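Local coordinates for protein phosphatase Slingshot homolog 2 (Homo sapiens, PDB 2NT2) that dephosphorylates cofilin, and through it regulates the disassembly of actin filaments, using a dual-specificity phosphatase catalytic domain, at residues A[9-14]-A[72-77]; A[38-43]-A[92-97]; A[53-58]-A[64-69]; A[84-89]-A[97-102]. The protein carries 1 engineered substitution. All blocks are in the same frame, centred on the assembly; numbering follows the deposited sequence.

How the contacts relate
From the N terminus, residues 9-14 bring in strand 11-14. Contact 1 pairs them with helix 67-79 and closes a large loop. Within that loop lies contact 3, where the chain leaving strand 49-52 meets residues 64-69, which run into the same helix. Contact 2 begins at the loop 38-43 and ends at 92-97, so it crosses contact 1 and encloses contact 3. Contact 4 opens at 84-89, after contacts 1 and 3 have closed, and closes at 97-102. It crosses contact 2 and shares S97 with it. Strands 11-14 and 83-87 are neighbours in the sheet and join contacts 1 and 4. Contacts 2 and 4 both reach the sulfate.

Contact 1 of 4, residues A[9-14]-A[72-77]; sequences EHVFLG and KFISKA
The imidazole of H10 lays its CD2 edge against I74 on helix 67-79. CD2 stands 3.6 Å from I74 O, which lies at the ring edge and close to the ring plane. The same CD2 is 3.8 Å from I74 CG2. No hydrogen bond is made here. The two side chains cross at about a right angle. H10 has its CG between the backbone N and the carbonyl carbon (chi1 63°), and this turns the ring back over its own chain neighbour. V11 CG2 therefore lies under the centre of one ring face, 3.6 Å from the plane. V11 CG2 also reaches I74 CG2 at 3.7 Å, again nearly at right angles. The branch CG2 of I74 thus fits against both H10 and V11. The contact joins the start of strand 11-14 to a helix packed on one face of the central sheet, in the alpha/beta fold of the phosphatase domain. V11 also packs on V86 of the next strand, and I74 on L34 and Y102. All three touching residues are buried. The polar end of H10 is satisfied by helix 94-107, through a hydrogen bond between NE2 and Y102 OH. The methyl contact of V11 with I74, and the H10 ring edge against I74 O and CG2, sit beside this buried polar pair, which probably helps to fix the rotation of the imidazole.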
loop_
_atom_site.group_PDB
_atom_site.type_symbol
_atom_site.label_atom_id
_atom_site.label_comp_id
_atom_site.label_asym_id
_atom_site.label_seq_id
_atom_site.Cartn_x
_atom_site.Cartn_y
_atom_site.Cartn_z
ATOM N N GLU A 9 7.597 8.490 -5.872
ATOM C CA GLU A 9 8.215 8.180 -7.159
ATOM C C GLU A 9 7.992 6.707 -7.505
ATOM O O GLU A 9 7.643 6.377 -8.631
ATOM C CB GLU A 9 9.701 8.517 -7.160
ATOM C CG GLU A 9 10.643 7.384 -7.508
ATOM C CD GLU A 9 10.892 7.208 -8.991
ATOM O OE1 GLU A 9 12.064 7.039 -9.380
ATOM O OE2 GLU A 9 9.914 7.225 -9.778
ATOM N N HIS A 10 8.154 5.867 -6.488
ATOM C CA HIS A 10 8.121 4.423 -6.644
ATOM C C HIS A 10 6.871 3.776 -6.078
ATOM O O HIS A 10 6.854 2.553 -5.878
ATOM C CB HIS A 10 9.367 3.824 -5.971
ATOM C CG HIS A 10 9.402 4.082 -4.495
ATOM N ND1 HIS A 10 9.386 5.344 -3.947
ATOM C CD2 HIS A 10 9.450 3.224 -3.446
ATOM C CE1 HIS A 10 9.425 5.255 -2.626
ATOM N NE2 HIS A 10 9.464 3.973 -2.295
ATOM N N VAL A 11 5.812 4.540 -5.804
ATOM C CA VAL A 11 4.658 3.951 -5.114
ATOM C C VAL A 11 3.339 4.402 -5.726
ATOM O O VAL A 11 3.071 5.600 -5.833
ATOM C CB VAL A 11 4.622 4.292 -3.613
ATOM C CG1 VAL A 11 3.379 3.713 -2.944
ATOM C CG2 VAL A 11 5.878 3.802 -2.908
ATOM N N PHE A 12 2.501 3.433 -6.088
ATOM C CA PHE A 12 1.135 3.731 -6.510
ATOM C C PHE A 12 0.143 3.099 -5.536
ATOM O O PHE A 12 0.409 2.013 -5.022
ATOM C CB PHE A 12 0.858 3.233 -7.930
ATOM C CG PHE A 12 1.366 4.174 -9.015
ATOM C CD1 PHE A 12 2.669 4.084 -9.474
ATOM C CD2 PHE A 12 0.529 5.137 -9.555
ATOM C CE1 PHE A 12 3.133 4.941 -10.455
ATOM C CE2 PHE A 12 0.986 6.001 -10.532
ATOM C CZ PHE A 12 2.290 5.906 -10.984
ATOM N N LEU A 13 -0.973 3.777 -5.337
ATOM C CA LEU A 13 -2.078 3.274 -4.523
ATOM C C LEU A 13 -3.317 3.052 -5.383
ATOM O O LEU A 13 -3.762 3.977 -6.075
ATOM C CB LEU A 13 -2.351 4.270 -3.391
ATOM C CG LEU A 13 -3.454 3.879 -2.403
ATOM C CD1 LEU A 13 -3.064 2.600 -1.684
ATOM C CD2 LEU A 13 -3.726 5.011 -1.420
ATOM N N GLY A 14 -3.897 1.850 -5.384
ATOM C CA GLY A 14 -4.991 1.577 -6.307
ATOM C C GLY A 14 -5.914 0.448 -5.918
ATOM O O GLY A 14 -5.934 -0.038 -4.789
ATOM N N LYS A 72 9.617 -3.813 3.438
ATOM C CA LYS A 72 10.672 -4.576 2.786
ATOM C C LYS A 72 10.477 -4.641 1.272
ATOM O O LYS A 72 11.396 -4.402 0.491
ATOM C CB LYS A 72 10.712 -5.996 3.363
ATOM C CG LYS A 72 12.088 -6.622 3.438
ATOM C CD LYS A 72 12.228 -7.813 2.498
ATOM C CE LYS A 72 13.499 -7.752 1.667
ATOM N NZ LYS A 72 13.485 -6.612 0.703
ATOM N N PHE A 73 9.263 -5.000 0.870
ATOM C CA PHE A 73 8.940 -5.162 -0.534
ATOM C C PHE A 73 9.016 -3.839 -1.293
ATOM O O PHE A 73 9.662 -3.765 -2.339
ATOM C CB PHE A 73 7.546 -5.780 -0.683
ATOM C CG PHE A 73 7.242 -6.224 -2.107
ATOM C CD1 PHE A 73 7.903 -7.313 -2.650
ATOM C CD2 PHE A 73 6.304 -5.554 -2.874
ATOM C CE1 PHE A 73 7.640 -7.730 -3.938
ATOM C CE2 PHE A 73 6.036 -5.966 -4.166
ATOM C CZ PHE A 73 6.702 -7.056 -4.697
ATOM N N ILE A 74 8.347 -2.822 -0.762
ATOM C CA ILE A 74 8.274 -1.522 -1.419
ATOM C C ILE A 74 9.664 -0.899 -1.527
ATOM O O ILE A 74 9.993 -0.263 -2.522
ATOM C CB ILE A 74 7.366 -0.536 -0.655
ATOM C CG1 ILE A 74 5.907 -0.972 -0.512
ATOM C CG2 ILE A 74 7.448 0.851 -1.280
ATOM C CD1 ILE A 74 5.099 -0.077 0.403
ATOM N N SER A 75 10.451 -1.084 -0.471
ATOM C CA SER A 75 11.846 -0.670 -0.442
ATOM C C SER A 75 12.622 -1.414 -1.530
ATOM O O SER A 75 13.509 -0.868 -2.183
ATOM C CB SER A 75 12.448 -0.922 0.940
ATOM O OG SER A 75 13.716 -1.548 0.870
ATOM N N LYS A 76 12.253 -2.674 -1.723
ATOM C CA LYS A 76 12.818 -3.497 -2.786
ATOM C C LYS A 76 12.555 -2.889 -4.156
ATOM O O LYS A 76 13.451 -2.818 -4.997
ATOM C CB LYS A 76 12.239 -4.909 -2.702
ATOM C CG LYS A 76 12.662 -5.834 -3.831
ATOM C CD LYS A 76 12.094 -7.230 -3.612
ATOM C CE LYS A 76 12.940 -8.291 -4.305
ATOM N NZ LYS A 76 12.454 -9.664 -3.991
ATOM N N ALA A 77 11.332 -2.419 -4.387
ATOM C CA ALA A 77 10.988 -1.847 -5.686
ATOM C C ALA A 77 11.927 -0.691 -6.028
ATOM O O ALA A 77 12.610 -0.715 -7.050
ATOM C CB ALA A 77 9.541 -1.397 -5.719
#

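Contact 2 of 4, residues A[38-43]-A[92-97]; sequences REIDNF and VSRSAS. With SO4 (sulfate ion), chain D.
R94 NH2 is shared by E39 OE1, at 2.7 Å, and by O1 of the bound sulfate. R94 NH1 completes the salt bridge by bonding E39 OE2 at 2.8 Å, with a nearly straight N-H...O angle of 165°. The two groups meet end-on and almost coplanar, their planes 15° apart, and both carboxylate oxygens are met on the syn side. R94 NE donates a nearly straight hydrogen bond to sulfate O3 at 2.6 Å. The bend of R94 at chi3 (-76°) brings the guanidinium round to the anion. V92 N and S93 N both bond sulfate O4, and R94 N bonds O3. V92, S93 and R94 belong to the P-loop of the protein tyrosine phosphatase family, whose arginine cradles the phosphate; the sulfate probably occupies that place. NH1 has a second partner in V55 O. Held by E39 on one side and by the anion on another, the guanidinium has little freedom to rotate. E39 is exposed, and its charge would partly balance that of R94.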
loop_
_atom_site.group_PDB
_atom_site.type_symbol
_atom_site.label_atom_id
_atom_site.label_comp_id
_atom_site.label_asym_id
_atom_site.label_seq_id
_atom_site.Cartn_x
_atom_site.Cartn_y
_atom_site.Cartn_z
ATOM N N ARG A 38 -6.700 -10.962 0.704
ATOM C CA ARG A 38 -6.814 -12.411 0.728
ATOM C C ARG A 38 -7.592 -12.910 -0.495
ATOM O O ARG A 38 -7.271 -13.974 -1.027
ATOM C CB ARG A 38 -7.522 -12.888 1.999
ATOM C CG ARG A 38 -7.816 -14.386 1.990
ATOM C CD ARG A 38 -6.798 -15.154 2.818
ATOM N NE ARG A 38 -6.064 -16.131 2.021
ATOM C CZ ARG A 38 -4.916 -16.693 2.352
ATOM N NH1 ARG A 38 -4.318 -16.394 3.497
ATOM N NH2 ARG A 38 -4.350 -17.566 1.530
ATOM N N GLU A 39 -8.586 -12.138 -0.902
ATOM C CA GLU A 39 -9.593 -12.521 -1.875
ATOM C C GLU A 39 -9.318 -12.094 -3.307
ATOM O O GLU A 39 -9.966 -12.534 -4.261
ATOM C CB GLU A 39 -10.944 -11.939 -1.413
ATOM C CG GLU A 39 -11.118 -10.456 -1.689
ATOM C CD GLU A 39 -10.625 -9.560 -0.573
ATOM O OE1 GLU A 39 -11.138 -8.425 -0.439
ATOM O OE2 GLU A 39 -9.719 -9.956 0.188
ATOM N N ILE A 40 -8.360 -11.192 -3.536
ATOM C CA ILE A 40 -8.099 -10.801 -4.924
ATOM C C ILE A 40 -6.848 -11.508 -5.433
ATOM O O ILE A 40 -5.878 -11.680 -4.700
ATOM C CB ILE A 40 -7.952 -9.284 -5.090
ATOM C CG1 ILE A 40 -9.269 -8.520 -4.866
ATOM C CG2 ILE A 40 -7.376 -8.909 -6.439
ATOM C CD1 ILE A 40 -9.357 -8.003 -3.448
ATOM N N ASP A 41 -6.899 -11.915 -6.692
ATOM C CA ASP A 41 -5.827 -12.658 -7.325
ATOM C C ASP A 41 -4.667 -11.772 -7.774
ATOM O O ASP A 41 -4.820 -10.563 -7.924
ATOM C CB ASP A 41 -6.396 -13.427 -8.532
ATOM C CG ASP A 41 -7.496 -14.380 -8.099
ATOM O OD1 ASP A 41 -8.621 -14.293 -8.635
ATOM O OD2 ASP A 41 -7.249 -15.208 -7.199
ATOM N N ASN A 42 -3.535 -12.426 -7.984
ATOM C CA ASN A 42 -2.385 -11.972 -8.733
ATOM C C ASN A 42 -2.651 -12.192 -10.229
ATOM O O ASN A 42 -2.463 -13.292 -10.744
ATOM C CB ASN A 42 -1.119 -12.727 -8.344
ATOM C CG ASN A 42 -0.620 -12.451 -6.946
ATOM O OD1 ASN A 42 0.382 -13.035 -6.523
ATOM N ND2 ASN A 42 -1.296 -11.557 -6.232
ATOM N N PHE A 43 -3.132 -11.157 -10.900
ATOM C CA PHE A 43 -3.596 -11.253 -12.270
ATOM C C PHE A 43 -2.512 -11.627 -13.262
ATOM O O PHE A 43 -2.795 -12.313 -14.253
ATOM C CB PHE A 43 -4.238 -9.913 -12.677
ATOM C CG PHE A 43 -5.478 -9.601 -11.847
ATOM C CD1 PHE A 43 -6.614 -10.388 -11.952
ATOM C CD2 PHE A 43 -5.489 -8.527 -10.974
ATOM C CE1 PHE A 43 -7.743 -10.113 -11.203
ATOM C CE2 PHE A 43 -6.615 -8.247 -10.219
ATOM C CZ PHE A 43 -7.741 -9.041 -10.331
ATOM N N VAL A 92 -8.854 1.683 -0.610
ATOM C CA VAL A 92 -9.397 2.651 0.338
ATOM C C VAL A 92 -8.933 2.396 1.762
ATOM O O VAL A 92 -8.693 3.327 2.529
ATOM C CB VAL A 92 -10.939 2.601 0.274
ATOM C CG1 VAL A 92 -11.570 2.932 1.613
ATOM C CG2 VAL A 92 -11.433 3.535 -0.822
ATOM N N SER A 93 -8.792 1.131 2.143
ATOM C CA SER A 93 -8.520 0.790 3.540
ATOM C C SER A 93 -7.256 -0.029 3.721
ATOM O O SER A 93 -6.254 0.423 4.287
ATOM C CB SER A 93 -9.742 0.053 4.099
ATOM O OG SER A 93 -9.603 -0.239 5.466
ATOM N N ARG A 94 -7.244 -1.269 3.240
ATOM C CA ARG A 94 -6.048 -2.097 3.420
ATOM C C ARG A 94 -4.839 -1.504 2.706
ATOM O O ARG A 94 -3.736 -1.433 3.256
ATOM C CB ARG A 94 -6.302 -3.515 2.913
ATOM C CG ARG A 94 -7.234 -4.345 3.789
ATOM C CD ARG A 94 -7.587 -5.652 3.089
ATOM N NE ARG A 94 -8.562 -5.450 2.020
ATOM C CZ ARG A 94 -9.053 -6.418 1.261
ATOM N NH1 ARG A 94 -8.672 -7.674 1.432
ATOM N NH2 ARG A 94 -9.938 -6.109 0.319
ATOM N N SER A 95 -5.029 -1.092 1.455
ATOM C CA SER A 95 -3.946 -0.523 0.667
ATOM C C SER A 95 -3.556 0.862 1.180
ATOM O O SER A 95 -2.365 1.131 1.331
ATOM C CB SER A 95 -4.321 -0.460 -0.810
ATOM O OG SER A 95 -5.607 0.086 -1.018
ATOM N N ALA A 96 -4.557 1.706 1.439
ATOM C CA ALA A 96 -4.287 3.078 1.869
ATOM C C ALA A 96 -3.492 3.099 3.173
ATOM O O ALA A 96 -2.480 3.791 3.264
ATOM C CB ALA A 96 -5.558 3.893 2.011
ATOM N N SER A 97 -3.952 2.323 4.150
ATOM C CA SER A 97 -3.309 2.233 5.447
ATOM C C SER A 97 -1.848 1.817 5.314
ATOM O O SER A 97 -0.962 2.420 5.917
ATOM C CB SER A 97 -4.036 1.221 6.341
ATOM O OG SER A 97 -5.438 1.354 6.222
HETATM S S SO4 D . -10.090 -2.243 0.591
HETATM O O1 SO4 D . -10.350 -3.078 -0.573
HETATM O O2 SO4 D . -11.338 -1.810 1.216
HETATM O O3 SO4 D . -9.315 -3.002 1.578
HETATM O O4 SO4 D . -9.324 -1.064 0.174
#

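Contact 3 of 4, residues A[53-58]-A[64-69]; sequences IRVYDE and LAYWND
The backbones come nearest at I53 and Y66, whose CA atoms are 7.4 Å apart, while R54 sits at the centre of an inverse gamma turn. In the alpha/beta fold of the dual-specificity phosphatase domain, this joins the chain leaving strand 49-52 to the lead-in of helix 67-79. Y66 turns its ring back across the loop, with CG anti to the carbonyl carbon (chi1 -60°). I53 lies over one face of that ring. Its CG2 is 4.0 Å from the ring centroid and 20° off the normal, a CH-pi contact. I53 and Y66 run antiparallel alongside each other. V55 comes in at a slant farther along the ring. The carbonyl of V55 is hydrogen-bonded to R94 NH1, linking this loop to the arginine that holds the sulfate. D57 OD1 is hydrogen-bonded to S93 OG and N128 ND2. At the phenol end, V55 CG2 touches Y66 CE1 at 3.8 Å and lies 4.1 Å from Y66 OH.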
loop_
_atom_site.group_PDB
_atom_site.type_symbol
_atom_site.label_atom_id
_atom_site.label_comp_id
_atom_site.label_asym_id
_atom_site.label_seq_id
_atom_site.Cartn_x
_atom_site.Cartn_y
_atom_site.Cartn_z
ATOM N N ILE A 53 -0.383 -9.985 1.138
ATOM C CA ILE A 53 -0.737 -9.795 2.537
ATOM C C ILE A 53 -2.192 -10.239 2.727
ATOM O O ILE A 53 -3.131 -9.460 2.586
ATOM C CB ILE A 53 -0.547 -8.337 2.983
ATOM C CG1 ILE A 53 0.855 -7.763 2.820
ATOM C CG2 ILE A 53 -1.083 -8.116 4.392
ATOM C CD1 ILE A 53 2.063 -8.545 3.260
ATOM N N ARG A 54 -2.331 -11.526 3.003
ATOM C CA ARG A 54 -3.555 -12.289 2.826
ATOM C C ARG A 54 -4.524 -12.103 3.989
ATOM O O ARG A 54 -4.704 -12.965 4.841
ATOM C CB ARG A 54 -3.197 -13.763 2.612
ATOM C CG ARG A 54 -1.940 -13.887 1.749
ATOM C CD ARG A 54 -1.984 -15.096 0.847
ATOM N NE ARG A 54 -0.666 -15.741 0.753
ATOM C CZ ARG A 54 -0.086 -16.378 1.763
ATOM N NH1 ARG A 54 -0.674 -16.471 2.949
ATOM N NH2 ARG A 54 1.109 -16.936 1.592
ATOM N N VAL A 55 -5.155 -10.941 3.957
ATOM C CA VAL A 55 -5.895 -10.334 5.043
ATOM C C VAL A 55 -7.208 -9.741 4.560
ATOM O O VAL A 55 -7.313 -9.279 3.418
ATOM C CB VAL A 55 -5.006 -9.223 5.654
ATOM C CG1 VAL A 55 -5.708 -7.879 5.586
ATOM C CG2 VAL A 55 -4.582 -9.580 7.061
ATOM N N TYR A 56 -8.243 -9.749 5.402
ATOM C CA TYR A 56 -9.508 -9.134 5.011
ATOM C C TYR A 56 -9.610 -7.716 5.593
ATOM O O TYR A 56 -8.984 -7.388 6.600
ATOM C CB TYR A 56 -10.706 -9.949 5.451
ATOM C CG TYR A 56 -10.885 -11.326 4.877
ATOM C CD1 TYR A 56 -10.642 -12.458 5.646
ATOM C CD2 TYR A 56 -11.304 -11.522 3.569
ATOM C CE1 TYR A 56 -10.802 -13.733 5.136
ATOM C CE2 TYR A 56 -11.469 -12.791 3.048
ATOM C CZ TYR A 56 -11.218 -13.894 3.830
ATOM O OH TYR A 56 -11.382 -15.163 3.315
ATOM N N ASP A 57 -10.413 -6.891 4.937
ATOM C CA ASP A 57 -10.695 -5.526 5.354
ATOM C C ASP A 57 -11.705 -5.508 6.499
ATOM O O ASP A 57 -12.870 -5.145 6.310
ATOM C CB ASP A 57 -11.249 -4.715 4.176
ATOM C CG ASP A 57 -11.225 -3.220 4.433
ATOM O OD1 ASP A 57 -10.507 -2.789 5.358
ATOM O OD2 ASP A 57 -11.917 -2.488 3.687
ATOM N N GLU A 58 -11.246 -5.926 7.674
ATOM C CA GLU A 58 -12.085 -6.047 8.854
ATOM C C GLU A 58 -11.320 -5.666 10.126
ATOM O O GLU A 58 -10.098 -5.751 10.150
ATOM C CB GLU A 58 -12.632 -7.465 9.010
ATOM C CG GLU A 58 -11.984 -8.510 8.124
ATOM C CD GLU A 58 -11.740 -9.815 8.859
ATOM O OE1 GLU A 58 -10.649 -9.982 9.438
ATOM O OE2 GLU A 58 -12.670 -10.641 8.844
ATOM N N LEU A 64 -0.785 -4.033 11.223
ATOM C CA LEU A 64 0.419 -3.611 11.923
ATOM C C LEU A 64 1.504 -4.677 11.865
ATOM O O LEU A 64 2.653 -4.383 11.521
ATOM C CB LEU A 64 0.092 -3.266 13.376
ATOM C CG LEU A 64 1.185 -2.598 14.209
ATOM C CD1 LEU A 64 2.081 -1.722 13.355
ATOM C CD2 LEU A 64 0.569 -1.778 15.335
ATOM N N ALA A 65 1.146 -5.920 12.163
ATOM C CA ALA A 65 2.099 -7.020 12.099
ATOM C C ALA A 65 2.725 -7.191 10.725
ATOM O O ALA A 65 3.755 -7.854 10.580
ATOM C CB ALA A 65 1.420 -8.307 12.548
ATOM N N TYR A 66 2.157 -6.612 9.667
ATOM C CA TYR A 66 2.705 -6.842 8.335
ATOM C C TYR A 66 3.428 -5.635 7.750
ATOM O O TYR A 66 3.881 -5.737 6.598
ATOM C CB TYR A 66 1.596 -7.224 7.359
ATOM C CG TYR A 66 0.784 -8.454 7.650
ATOM C CD1 TYR A 66 -0.364 -8.391 8.433
ATOM C CD2 TYR A 66 1.151 -9.693 7.136
ATOM C CE1 TYR A 66 -1.113 -9.521 8.698
ATOM C CE2 TYR A 66 0.405 -10.829 7.397
ATOM C CZ TYR A 66 -0.726 -10.741 8.178
ATOM O OH TYR A 66 -1.468 -11.873 8.438
ATOM N N TRP A 67 3.532 -4.492 8.433
ATOM C CA TRP A 67 4.019 -3.309 7.728
ATOM C C TRP A 67 5.531 -3.367 7.471
ATOM O O TRP A 67 6.001 -2.658 6.568
ATOM C CB TRP A 67 3.702 -1.975 8.302
ATOM C CG TRP A 67 2.454 -1.489 8.886
ATOM C CD1 TRP A 67 2.437 -0.989 10.159
ATOM C CD2 TRP A 67 1.101 -1.376 8.432
ATOM N NE1 TRP A 67 1.173 -0.579 10.525
ATOM C CE2 TRP A 67 0.336 -0.814 9.468
ATOM C CE3 TRP A 67 0.480 -1.714 7.225
ATOM C CZ2 TRP A 67 -1.034 -0.570 9.349
ATOM C CZ3 TRP A 67 -0.876 -1.472 7.114
ATOM C CH2 TRP A 67 -1.612 -0.908 8.160
ATOM N N ASN A 68 6.309 -4.161 8.199
ATOM C CA ASN A 68 7.744 -4.200 7.896
ATOM C C ASN A 68 8.013 -5.096 6.689
ATOM O O ASN A 68 8.942 -4.870 5.925
ATOM C CB ASN A 68 8.548 -4.653 9.108
ATOM C CG ASN A 68 9.990 -4.981 8.781
ATOM O OD1 ASN A 68 10.328 -6.143 8.544
ATOM N ND2 ASN A 68 10.859 -3.977 8.778
ATOM N N ASP A 69 7.148 -6.088 6.522
ATOM C CA ASP A 69 7.115 -6.936 5.340
ATOM C C ASP A 69 6.778 -6.083 4.116
ATOM O O ASP A 69 7.399 -6.173 3.061
ATOM C CB ASP A 69 6.044 -8.015 5.472
ATOM C CG ASP A 69 6.405 -9.146 6.405
ATOM O OD1 ASP A 69 7.458 -9.073 7.073
ATOM O OD2 ASP A 69 5.623 -10.123 6.472
#

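Contact 4 of 4, residues A[84-89]-A[97-102]; sequences CLVHSK and STVIAY. Engineered in segment 84-89: S88 (natural residue Cys). With SO4 (sulfate ion), chain D.
T98 faces V86 across the gap between helix 94-107 and strand 83-87, the central strand of the alpha/beta fold, which leads into the phosphate-binding P-loop of the tyrosine phosphatase family. T98 CG2 lies 4.3 Å from V86 CG1, a loose apolar touch, while its OG1 is hydrogen-bonded back to R94 O. V99 makes the closest approach. Its CG2 sits 3.7 Å from V86 CB and from V86 CG2, and the two valines meet at a slant. V99 CG2 is the branch anti to the carbonyl carbon, with CG1 anti to N (chi1 166°), and this directs CG2 onto the strand. The contact is helix-on-sheet packing of buried side chains, with no hydrogen bond across it. The strand then delivers S88, an engineered serine in place of the cysteine that forms the phosphocysteine intermediate. S88 OG is hydrogen-bonded to S95 OG and G91 N. The backbone around it is supported by H87, whose ND1 donates to S88 O at 3.2 Å and 159°. K89 N bonds O1 of the bound sulfate only weakly, at 2.8 Å with an N-H...O angle of 122°.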
loop_
_atom_site.group_PDB
_atom_site.type_symbol
_atom_site.label_atom_id
_atom_site.label_comp_id
_atom_site.label_asym_id
_atom_site.label_seq_id
_atom_site.Cartn_x
_atom_site.Cartn_y
_atom_site.Cartn_z
ATOM N N CYS A 84 6.060 0.446 -7.632
ATOM C CA CYS A 84 5.235 -0.543 -6.944
ATOM C C CYS A 84 3.785 -0.086 -6.874
ATOM O O CYS A 84 3.508 1.066 -6.540
ATOM C CB CYS A 84 5.796 -0.793 -5.544
ATOM S SG CYS A 84 4.929 -2.021 -4.543
ATOM N N LEU A 85 2.866 -0.989 -7.204
ATOM C CA LEU A 85 1.447 -0.736 -7.002
ATOM C C LEU A 85 0.981 -1.335 -5.678
ATOM O O LEU A 85 0.959 -2.549 -5.478
ATOM C CB LEU A 85 0.612 -1.294 -8.156
ATOM C CG LEU A 85 -0.901 -1.382 -7.908
ATOM C CD1 LEU A 85 -1.504 0.008 -7.801
ATOM C CD2 LEU A 85 -1.583 -2.191 -9.000
ATOM N N VAL A 86 0.584 -0.473 -4.741
ATOM C CA VAL A 86 -0.073 -1.010 -3.552
ATOM C C VAL A 86 -1.586 -0.992 -3.777
ATOM O O VAL A 86 -2.159 0.078 -3.965
ATOM C CB VAL A 86 0.258 -0.257 -2.261
ATOM C CG1 VAL A 86 -0.106 -1.144 -1.071
ATOM C CG2 VAL A 86 1.723 0.137 -2.214
ATOM N N HIS A 87 -2.196 -2.175 -3.781
ATOM C CA HIS A 87 -3.631 -2.254 -4.056
ATOM C C HIS A 87 -4.337 -3.217 -3.107
ATOM O O HIS A 87 -3.736 -4.104 -2.507
ATOM C CB HIS A 87 -3.894 -2.627 -5.507
ATOM C CG HIS A 87 -3.724 -4.063 -5.876
ATOM N ND1 HIS A 87 -4.776 -4.951 -5.890
ATOM C CD2 HIS A 87 -2.641 -4.780 -6.254
ATOM C CE1 HIS A 87 -4.350 -6.148 -6.256
ATOM N NE2 HIS A 87 -3.053 -6.073 -6.482
ATOM N N SER A 88 -5.634 -2.970 -2.972
ATOM C CA SER A 88 -6.564 -3.835 -2.262
ATOM C C SER A 88 -7.719 -4.184 -3.198
ATOM O O SER A 88 -7.516 -4.289 -4.411
ATOM C CB SER A 88 -7.062 -3.158 -0.986
ATOM O OG SER A 88 -7.507 -1.837 -1.242
ATOM N N LYS A 89 -8.921 -4.329 -2.660
ATOM C CA LYS A 89 -10.091 -4.406 -3.542
ATOM C C LYS A 89 -10.519 -3.003 -3.973
ATOM O O LYS A 89 -10.677 -2.739 -5.159
ATOM C CB LYS A 89 -11.241 -5.142 -2.867
ATOM C CG LYS A 89 -12.616 -4.845 -3.442
ATOM C CD LYS A 89 -13.486 -6.082 -3.522
ATOM C CE LYS A 89 -14.761 -5.802 -4.300
ATOM N NZ LYS A 89 -15.231 -7.001 -5.047
ATOM N N SER A 97 -3.952 2.323 4.150
ATOM C CA SER A 97 -3.309 2.233 5.447
ATOM C C SER A 97 -1.848 1.817 5.314
ATOM O O SER A 97 -0.962 2.420 5.917
ATOM C CB SER A 97 -4.036 1.221 6.341
ATOM O OG SER A 97 -5.438 1.354 6.222
ATOM N N THR A 98 -1.616 0.776 4.522
ATOM C CA THR A 98 -0.263 0.285 4.287
ATOM C C THR A 98 0.632 1.387 3.732
ATOM O O THR A 98 1.750 1.592 4.194
ATOM C CB THR A 98 -0.264 -0.899 3.300
ATOM O OG1 THR A 98 -0.996 -1.986 3.871
ATOM C CG2 THR A 98 1.157 -1.391 3.070
ATOM N N VAL A 99 0.106 2.111 2.747
ATOM C CA VAL A 99 0.864 3.206 2.144
ATOM C C VAL A 99 1.160 4.294 3.167
ATOM O O VAL A 99 2.256 4.852 3.214
ATOM C CB VAL A 99 0.125 3.817 0.941
ATOM C CG1 VAL A 99 0.761 5.143 0.563
ATOM C CG2 VAL A 99 0.131 2.867 -0.247
ATOM N N ILE A 100 0.185 4.600 4.028
ATOM C CA ILE A 100 0.411 5.644 5.025
ATOM C C ILE A 100 1.534 5.242 5.980
ATOM O O ILE A 100 2.390 6.058 6.310
ATOM C CB ILE A 100 -0.862 5.973 5.820
ATOM C CG1 ILE A 100 -1.937 6.710 5.027
ATOM C CG2 ILE A 100 -0.496 6.762 7.073
ATOM C CD1 ILE A 100 -3.358 6.274 5.304
ATOM N N ALA A 101 1.517 3.991 6.421
ATOM C CA ALA A 101 2.518 3.438 7.313
ATOM C C ALA A 101 3.905 3.477 6.686
ATOM O O ALA A 101 4.882 3.805 7.351
ATOM C CB ALA A 101 2.174 2.003 7.691
ATOM N N TYR A 102 4.004 3.116 5.407
ATOM C CA TYR A 102 5.318 3.132 4.763
ATOM C C TYR A 102 5.918 4.540 4.786
ATOM O O TYR A 102 7.098 4.710 5.084
ATOM C CB TYR A 102 5.224 2.622 3.329
ATOM C CG TYR A 102 6.502 2.807 2.538
ATOM C CD1 TYR A 102 7.587 1.963 2.737
ATOM C CD2 TYR A 102 6.625 3.821 1.599
ATOM C CE1 TYR A 102 8.760 2.122 2.024
ATOM C CE2 TYR A 102 7.795 3.987 0.879
ATOM C CZ TYR A 102 8.858 3.135 1.095
ATOM O OH TYR A 102 10.020 3.304 0.374
HETATM S S SO4 D . -10.090 -2.243 0.591
HETATM O O1 SO4 D . -10.350 -3.078 -0.573
HETATM O O2 SO4 D . -11.338 -1.810 1.216
HETATM O O3 SO4 D . -9.315 -3.002 1.578
HETATM O O4 SO4 D . -9.324 -1.064 0.174
#